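Local coordinates for protein fructose-bisphosphatase (Pyrococcus horikoshii, PDB 1VDW) that probably hydrolyses fructose 1,6-bisphosphate to fructose 6-phosphate and phosphate as a magnesium-dependent homodimeric enzyme of the inositol monophosphatase superfamily, at residues Val46-Glu51 against Pro85-Ser89; Val65-Glu69 against Arg198-Ile202; Phe98-Ser102 against Leu172-Leu177. All blocks are in the same frame, centred on the assembly; numbering follows the deposited sequence. Where two conformers were deposited one is given.

Interaction 1 (Val46-Glu51 against Pro85-Ser89); sequences VDKVAE and PLDGS. With EDO (1,2-ethanediol), chain C.
Leu86 sets its CD2 methyl against both methyls of Val46, closest at CG2 (3.6 Å), and the two side chains cross at about a right angle. A chi1 of 178° turns the Leu86 isobutyl group toward the helix, CG lying opposite the backbone N. One turn further along that helix, the CB of Ala50 lies 3.9 Å from the CB of Leu86 and also meets the ring of Pro85, whose CB rests 3.7 Å from the Ala50 carbonyl O; a methyl is small enough to let the corner of the chain come this close.

Beside this apolar patch runs a polar one. Ser89 OG donates to Asp47 OD1 (2.7 Å), which receives it on its syn lone pair. Water 1 gives one proton to the same OD1 and the other to Leu86 O, while water 2 joins the carbonyls of Ala50 and Pro85. Asp47 OD2 in turn accepts from Lys44 N, just before the segment.

Asp87 turns away from the helix, its OD1 accepting from O2 of an ethanediol (2.6 Å). Leu86 and Asp87 are predicted magnesium ligands, Leu86 presumably through its backbone carbonyl. Apolar packing and a carboxylate oxygen gripped by two donors thus anchor this loop to helix 45-60, and water 1 extends the link to the Leu86 carbonyl, consistent with a second-shell role for Asp47.

Interaction 2 (Val65-Glu69 against Arg198-Ile202); sequences VVSEE and RPTDI
Glu68 reaches across to Arg198 in a salt bridge, its OE1 2.9 Å from Arg198 NH1. The glutamate chain is extended, CG anti to the backbone N (chi1 -177°), whereas the arginine chain bends at chi2 and chi3 and crosses it at about a right angle. The carboxylate and guanidinium planes stand 61° apart, a tilt that suits a single oxygen-to-nitrogen contact, and Glu68 CG lies over one face of the guanidinium, toward its rim.

The other oxygen, OE2, is 4.1 Å from Asp201 OD1. Such an approach of two carboxylates is what a cation site needs, and both are predicted ligands of the catalytic magnesium. Water 3 lies among them, 2.6 Å from Asp201 OD1 and 2.7 Å from Thr200 OG1, with a longer contact to Glu68 OE2. Threonine suits the spot because its two branches divide the work: OG1 meets the water, while CG2 packs on Val66 CG1 (3.8 Å) and on the backbone of the strand end.

Further out, Asp201 is itself positioned by Arg198 N, which donates to OD2 (2.9 Å) from the anti side of the carboxylate. Arg198 is the N-cap and Asp201 the third helix residue: this is one half of a capping box, tilted 28° out of the carboxylate plane. Asp84, another predicted ligand, stands close to Asp201. The contact thus joins the C-terminal end of strand 64-67, which pairs with strand 79-84 and is backed by helix 45-60, to the N terminus of helix 199-211, whose Ile202 packs on strand 234-239.

Interaction 3 (Phe98-Ser102 against Leu172-Leu177); sequences FFAVS and LGAIAL. With EDO (1,2-ethanediol), chain C.
The start of strand 100-107, in the large mixed sheet, packs here against the N-terminal end of helix 175-184 and the loop leading into it, beside the predicted metal site. Phe98 carries much of the contact. Leu172 spreads its two methyls over one face of the phenyl ring: CD2 makes a CH-pi contact 4.2 Å from the ring centroid, 20° off the normal, while Leu172 CD1 lies 3.9 Å from Phe98 CE1. Leu177 comes instead to the ring's edge, its CD1 4.2 Å from Phe98 CD1. The phenyl takes this place because CG is anti to the carbonyl carbon (chi1 -73°). An alanine here would remove the ring, and the methyls of Leu172 would probably lose the face they pack on, and Ile96 of the second subunit its partner.

Leu177 then forks over the entry to the strand, CD1 against Phe99 N (3.6 Å) and CD2 against Ala100 CB (3.6 Å). Small residues permit the close approach further along, where Ser102 CB meets Ala176 CB at 4.1 Å. Ala174 CB sits under the carbonyl O of Phe98.

Ala174 is the N-cap residue, and the first backbone amides of the helix are used by acceptors: Ile175 N donates to O2 of the ethanediol (3.0 Å, 168°), and Ala176 N to Asp87 OD2. As in relatives of the inositol monophosphatase superfamily, such a helix start beside the metal-binding acids probably faces the sugar part of the substrate; the ethanediol on Ile175 N is consistent with a pocket there.

From the N terminus, helix 45-60 comes first, and the chain passes through strand 64-67 before 85-89 returns to the helix and closes interaction 1. Residues 65-69 lie inside that loop yet find their partner only at 198-202, so interactions 1 and 2 cross. Interaction 3, from 98-102 to 172-177, opens after interaction 1 has closed and is nested wholly within the long loop of interaction 2. Together they tie helix 45-60, the large mixed sheet and helices 175-184 and 199-211 around the predicted metal site. Direct contacts join them: Asp87 N probably bonds to Ala100 O, Pro85 packs on Ser67, and Asp201 O meets Ile175 CG2.

Interaction 1 (Val46-Glu51 against Pro85-Ser89)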
loop_
_atom_site.group_PDB
_atom_site.type_symbol
_atom_site.label_atom_id
_atom_site.label_comp_id
_atom_site.label_asym_id
_atom_site.label_seq_id
_atom_site.Cartn_x
_atom_site.Cartn_y
_atom_site.Cartn_z
ATOM N N VAL A 46 -5.401 16.718 10.375
ATOM C CA VAL A 46 -4.597 16.705 9.159
ATOM C C VAL A 46 -5.393 17.072 7.899
ATOM O O VAL A 46 -4.863 17.730 7.003
ATOM C CB VAL A 46 -3.899 15.335 8.957
ATOM C CG1 VAL A 46 -4.919 14.257 8.635
ATOM C CG2 VAL A 46 -2.852 15.450 7.863
ATOM N N ASP A 47 -6.654 16.662 7.830
ATOM C CA ASP A 47 -7.489 16.984 6.670
ATOM C C ASP A 47 -7.710 18.490 6.573
ATOM O O ASP A 47 -7.606 19.081 5.499
ATOM C CB ASP A 47 -8.858 16.310 6.774
ATOM C CG ASP A 47 -8.763 14.813 6.903
ATOM O OD1 ASP A 47 -8.070 14.193 6.073
ATOM O OD2 ASP A 47 -9.394 14.262 7.828
ATOM N N LYS A 48 -8.022 19.099 7.713
ATOM C CA LYS A 48 -8.282 20.530 7.770
ATOM C C LYS A 48 -7.038 21.351 7.472
ATOM O O LYS A 48 -7.109 22.357 6.764
ATOM C CB LYS A 48 -8.840 20.908 9.144
ATOM C CG LYS A 48 -9.205 22.384 9.279
ATOM C CD LYS A 48 -10.222 22.814 8.229
ATOM C CE LYS A 48 -11.531 22.049 8.364
ATOM N NZ LYS A 48 -12.556 22.536 7.396
ATOM N N VAL A 49 -5.900 20.935 8.015
ATOM C CA VAL A 49 -4.665 21.659 7.765
ATOM C C VAL A 49 -4.330 21.574 6.281
ATOM O O VAL A 49 -3.953 22.569 5.666
ATOM C CB VAL A 49 -3.490 21.093 8.592
ATOM C CG1 VAL A 49 -2.198 21.799 8.210
ATOM C CG2 VAL A 49 -3.769 21.276 10.082
ATOM N N ALA A 50 -4.482 20.385 5.704
ATOM C CA ALA A 50 -4.193 20.199 4.288
ATOM C C ALA A 50 -5.119 21.075 3.453
ATOM O O ALA A 50 -4.702 21.680 2.466
ATOM C CB ALA A 50 -4.368 18.732 3.906
ATOM N N GLU A 51 -6.381 21.142 3.862
ATOM C CA GLU A 51 -7.362 21.946 3.153
ATOM C C GLU A 51 -7.026 23.433 3.245
ATOM O O GLU A 51 -7.076 24.151 2.247
ATOM C CB GLU A 51 -8.757 21.702 3.726
ATOM C CG GLU A 51 -9.853 22.494 3.033
ATOM C CD GLU A 51 -11.215 22.276 3.659
ATOM O OE1 GLU A 51 -11.382 22.610 4.852
ATOM O OE2 GLU A 51 -12.117 21.769 2.961
ATOM N N PRO A 85 -6.899 17.818 -1.349
ATOM C CA PRO A 85 -5.800 18.283 -0.494
ATOM C C PRO A 85 -4.976 17.164 0.135
ATOM O O PRO A 85 -3.771 17.302 0.346
ATOM C CB PRO A 85 -6.518 19.127 0.558
ATOM C CG PRO A 85 -7.714 19.641 -0.178
ATOM C CD PRO A 85 -8.178 18.423 -0.933
ATOM N N LEU A 86 -5.640 16.064 0.460
ATOM C CA LEU A 86 -4.955 14.926 1.051
ATOM C C LEU A 86 -5.709 13.645 0.775
ATOM O O LEU A 86 -6.722 13.348 1.409
ATOM C CB LEU A 86 -4.784 15.094 2.566
ATOM C CG LEU A 86 -4.122 13.909 3.287
ATOM C CD1 LEU A 86 -2.667 13.780 2.860
ATOM C CD2 LEU A 86 -4.221 14.107 4.797
ATOM N N ASP A 87 -5.218 12.908 -0.210
ATOM C CA ASP A 87 -5.789 11.621 -0.562
ATOM C C ASP A 87 -5.061 10.631 0.334
ATOM O O ASP A 87 -3.844 10.687 0.453
ATOM C CB ASP A 87 -5.510 11.297 -2.026
ATOM C CG ASP A 87 -6.258 10.068 -2.502
ATOM O OD1 ASP A 87 -6.939 9.426 -1.674
ATOM O OD2 ASP A 87 -6.167 9.746 -3.699
ATOM N N GLY A 88 -5.799 9.739 0.982
ATOM C CA GLY A 88 -5.169 8.766 1.860
ATOM C C GLY A 88 -5.156 9.198 3.314
ATOM O O GLY A 88 -4.218 8.903 4.048
ATOM N N SER A 89 -6.216 9.881 3.739
ATOM C CA SER A 89 -6.332 10.368 5.110
ATOM C C SER A 89 -6.208 9.261 6.160
ATOM O O SER A 89 -5.429 9.382 7.108
ATOM C CB SER A 89 -7.665 11.098 5.299
ATOM O OG SER A 89 -7.777 11.600 6.621
HETATM C C1 EDO C . -10.920 8.092 -1.890
HETATM O O1 EDO C . -10.482 8.710 -0.684
HETATM C C2 EDO C . -9.815 8.216 -2.954
HETATM O O2 EDO C . -8.612 7.566 -2.503
HETATM O O HOH W 1 -8.231 14.852 3.408
HETATM O O HOH W 2 -2.367 19.866 1.338
#

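Interaction 2 (Val65-Glu69 against Arg198-Ile202)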
loop_
_atom_site.group_PDB
_atom_site.type_symbol
_atom_site.label_atom_id
_atom_site.label_comp_id
_atom_site.label_asym_id
_atom_site.label_seq_id
_atom_site.Cartn_x
_atom_site.Cartn_y
_atom_site.Cartn_z
ATOM N N VAL A 65 -12.665 26.871 -7.672
ATOM C CA VAL A 65 -12.128 25.724 -6.957
ATOM C C VAL A 65 -13.184 24.682 -6.646
ATOM O O VAL A 65 -14.293 25.007 -6.221
ATOM C CB VAL A 65 -11.477 26.154 -5.626
ATOM C CG1 VAL A 65 -10.796 24.961 -4.971
ATOM C CG2 VAL A 65 -10.480 27.270 -5.873
ATOM N N VAL A 66 -12.829 23.422 -6.862
ATOM C CA VAL A 66 -13.725 22.315 -6.580
ATOM C C VAL A 66 -12.990 21.350 -5.660
ATOM O O VAL A 66 -11.933 20.825 -6.012
ATOM C CB VAL A 66 -14.139 21.564 -7.866
ATOM C CG1 VAL A 66 -15.126 20.455 -7.524
ATOM C CG2 VAL A 66 -14.761 22.535 -8.859
ATOM N N SER A 67 -13.533 21.152 -4.466
ATOM C CA SER A 67 -12.949 20.236 -3.495
ATOM C C SER A 67 -14.133 19.587 -2.784
ATOM O O SER A 67 -15.161 20.229 -2.572
ATOM C CB SER A 67 -12.067 20.996 -2.502
ATOM O OG SER A 67 -11.178 20.117 -1.831
ATOM N N GLU A 68 -13.990 18.319 -2.420
ATOM C CA GLU A 68 -15.076 17.588 -1.775
ATOM C C GLU A 68 -15.714 18.254 -0.560
ATOM O O GLU A 68 -16.939 18.385 -0.496
ATOM C CB GLU A 68 -14.605 16.181 -1.394
ATOM C CG GLU A 68 -15.700 15.315 -0.786
ATOM C CD GLU A 68 -15.310 13.852 -0.684
ATOM O OE1 GLU A 68 -16.113 13.062 -0.142
ATOM O OE2 GLU A 68 -14.206 13.492 -1.146
ATOM N N GLU A 69 -14.897 18.679 0.396
ATOM C CA GLU A 69 -15.415 19.295 1.614
ATOM C C GLU A 69 -15.932 20.726 1.470
ATOM O O GLU A 69 -16.837 21.135 2.199
ATOM C CB GLU A 69 -14.351 19.247 2.712
ATOM C CG GLU A 69 -13.903 17.837 3.068
ATOM C CD GLU A 69 -15.065 16.930 3.440
ATOM O OE1 GLU A 69 -15.796 17.257 4.399
ATOM O OE2 GLU A 69 -15.247 15.891 2.770
ATOM N N ARG A 198 -15.271 10.461 -6.019
ATOM C CA ARG A 198 -15.802 11.742 -6.470
ATOM C C ARG A 198 -14.843 12.256 -7.541
ATOM O O ARG A 198 -13.696 11.811 -7.615
ATOM C CB ARG A 198 -15.859 12.737 -5.310
ATOM C CG ARG A 198 -16.643 12.237 -4.108
ATOM C CD ARG A 198 -18.111 12.044 -4.442
ATOM N NE ARG A 198 -18.952 13.051 -3.802
ATOM C CZ ARG A 198 -19.124 13.157 -2.488
ATOM N NH1 ARG A 198 -18.514 12.313 -1.665
ATOM N NH2 ARG A 198 -19.906 14.107 -1.993
ATOM N N PRO A 199 -15.294 13.194 -8.389
ATOM C CA PRO A 199 -14.410 13.721 -9.433
ATOM C C PRO A 199 -13.121 14.304 -8.848
ATOM O O PRO A 199 -12.057 14.229 -9.463
ATOM C CB PRO A 199 -15.274 14.784 -10.107
ATOM C CG PRO A 199 -16.655 14.221 -9.962
ATOM C CD PRO A 199 -16.657 13.740 -8.530
ATOM N N THR A 200 -13.226 14.877 -7.655
ATOM C CA THR A 200 -12.075 15.469 -6.980
ATOM C C THR A 200 -10.999 14.433 -6.645
ATOM O O THR A 200 -9.808 14.758 -6.581
ATOM C CB THR A 200 -12.510 16.184 -5.682
ATOM O OG1 THR A 200 -13.344 15.310 -4.908
ATOM C CG2 THR A 200 -13.287 17.452 -6.012
ATOM N N ASP A 201 -11.418 13.187 -6.437
ATOM C CA ASP A 201 -10.482 12.114 -6.110
ATOM C C ASP A 201 -9.660 11.664 -7.307
ATOM O O ASP A 201 -8.480 11.333 -7.180
ATOM C CB ASP A 201 -11.219 10.867 -5.606
ATOM C CG ASP A 201 -11.910 11.077 -4.282
ATOM O OD1 ASP A 201 -11.309 11.692 -3.379
ATOM O OD2 ASP A 201 -13.057 10.594 -4.138
ATOM N N ILE A 202 -10.289 11.662 -8.476
ATOM C CA ILE A 202 -9.648 11.145 -9.673
ATOM C C ILE A 202 -9.191 12.095 -10.764
ATOM O O ILE A 202 -8.490 11.676 -11.677
ATOM C CB ILE A 202 -10.571 10.113 -10.357
ATOM C CG1 ILE A 202 -11.848 10.806 -10.843
ATOM C CG2 ILE A 202 -10.926 9.000 -9.377
ATOM C CD1 ILE A 202 -12.727 9.937 -11.720
HETATM O O HOH W 3 -11.653 14.282 -3.038
#

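Interaction 3 (Phe98-Ser102 against Leu172-Leu177)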
loop_
_atom_site.group_PDB
_atom_site.type_symbol
_atom_site.label_atom_id
_atom_site.label_comp_id
_atom_site.label_asym_id
_atom_site.label_seq_id
_atom_site.Cartn_x
_atom_site.Cartn_y
_atom_site.Cartn_z
ATOM N N PHE A 98 0.911 5.646 2.139
ATOM C CA PHE A 98 0.204 5.804 0.878
ATOM C C PHE A 98 -0.753 6.980 1.001
ATOM O O PHE A 98 -1.877 6.825 1.459
ATOM C CB PHE A 98 -0.594 4.547 0.515
ATOM C CG PHE A 98 0.257 3.400 0.067
ATOM C CD1 PHE A 98 1.049 3.501 -1.074
ATOM C CD2 PHE A 98 0.290 2.226 0.803
ATOM C CE1 PHE A 98 1.867 2.444 -1.465
ATOM C CE2 PHE A 98 1.104 1.166 0.420
ATOM C CZ PHE A 98 1.895 1.278 -0.717
ATOM N N PHE A 99 -0.284 8.163 0.624
ATOM C CA PHE A 99 -1.113 9.366 0.646
ATOM C C PHE A 99 -0.511 10.360 -0.337
ATOM O O PHE A 99 0.658 10.245 -0.699
ATOM C CB PHE A 99 -1.242 9.945 2.066
ATOM C CG PHE A 99 0.060 10.152 2.771
ATOM C CD1 PHE A 99 0.796 11.319 2.584
ATOM C CD2 PHE A 99 0.545 9.189 3.650
ATOM C CE1 PHE A 99 1.992 11.521 3.269
ATOM C CE2 PHE A 99 1.741 9.387 4.336
ATOM C CZ PHE A 99 2.462 10.553 4.145
ATOM N N ALA A 100 -1.310 11.328 -0.775
ATOM C CA ALA A 100 -0.838 12.271 -1.774
ATOM C C ALA A 100 -1.691 13.514 -1.863
ATOM O O ALA A 100 -2.760 13.597 -1.263
ATOM C CB ALA A 100 -0.835 11.588 -3.136
ATOM N N VAL A 101 -1.183 14.480 -2.623
ATOM C CA VAL A 101 -1.896 15.715 -2.921
ATOM C C VAL A 101 -2.234 15.570 -4.406
ATOM O O VAL A 101 -1.370 15.199 -5.206
ATOM C CB VAL A 101 -1.008 16.953 -2.738
ATOM C CG1 VAL A 101 -1.763 18.202 -3.180
ATOM C CG2 VAL A 101 -0.591 17.078 -1.287
ATOM N N SER A 102 -3.479 15.861 -4.770
ATOM C CA SER A 102 -3.936 15.726 -6.156
ATOM C C SER A 102 -4.553 17.030 -6.655
ATOM O O SER A 102 -5.507 17.531 -6.059
ATOM C CB SER A 102 -4.971 14.595 -6.230
ATOM O OG SER A 102 -5.539 14.476 -7.521
ATOM N N LEU A 172 -4.756 0.155 -2.096
ATOM C CA LEU A 172 -3.902 1.012 -1.286
ATOM C C LEU A 172 -4.528 2.096 -0.436
ATOM O O LEU A 172 -3.907 2.539 0.527
ATOM C CB LEU A 172 -2.817 1.624 -2.184
ATOM C CG LEU A 172 -2.037 0.608 -3.026
ATOM C CD1 LEU A 172 -0.964 1.328 -3.830
ATOM C CD2 LEU A 172 -1.420 -0.457 -2.133
ATOM N N GLY A 173 -5.739 2.523 -0.772
ATOM C CA GLY A 173 -6.373 3.564 0.012
ATOM C C GLY A 173 -6.055 4.984 -0.436
ATOM O O GLY A 173 -6.284 5.931 0.317
ATOM N N ALA A 174 -5.526 5.134 -1.650
ATOM C CA ALA A 174 -5.208 6.457 -2.209
ATOM C C ALA A 174 -5.272 6.317 -3.726
ATOM O O ALA A 174 -4.259 6.075 -4.393
ATOM C CB ALA A 174 -3.824 6.907 -1.774
ATOM N N ILE A 175 -6.471 6.480 -4.269
ATOM C CA ILE A 175 -6.682 6.315 -5.696
ATOM C C ILE A 175 -5.776 7.181 -6.575
ATOM O O ILE A 175 -5.415 6.775 -7.679
ATOM C CB ILE A 175 -8.176 6.555 -6.058
ATOM C CG1 ILE A 175 -8.526 5.796 -7.338
ATOM C CG2 ILE A 175 -8.462 8.041 -6.239
ATOM C CD1 ILE A 175 -8.531 4.288 -7.165
ATOM N N ALA A 176 -5.403 8.366 -6.100
ATOM C CA ALA A 176 -4.529 9.223 -6.895
ATOM C C ALA A 176 -3.208 8.511 -7.138
ATOM O O ALA A 176 -2.673 8.540 -8.248
ATOM C CB ALA A 176 -4.283 10.554 -6.182
ATOM N N LEU A 177 -2.672 7.874 -6.104
ATOM C CA LEU A 177 -1.417 7.155 -6.257
ATOM C C LEU A 177 -1.587 5.933 -7.132
ATOM O O LEU A 177 -0.705 5.606 -7.922
ATOM C CB LEU A 177 -0.858 6.717 -4.903
ATOM C CG LEU A 177 -0.353 7.838 -4.000
ATOM C CD1 LEU A 177 0.261 7.223 -2.761
ATOM C CD2 LEU A 177 0.678 8.692 -4.738
HETATM C C1 EDO C . -10.920 8.092 -1.890
HETATM O O1 EDO C . -10.482 8.710 -0.684
HETATM C C2 EDO C . -9.815 8.216 -2.954
HETATM O O2 EDO C . -8.612 7.566 -2.503
#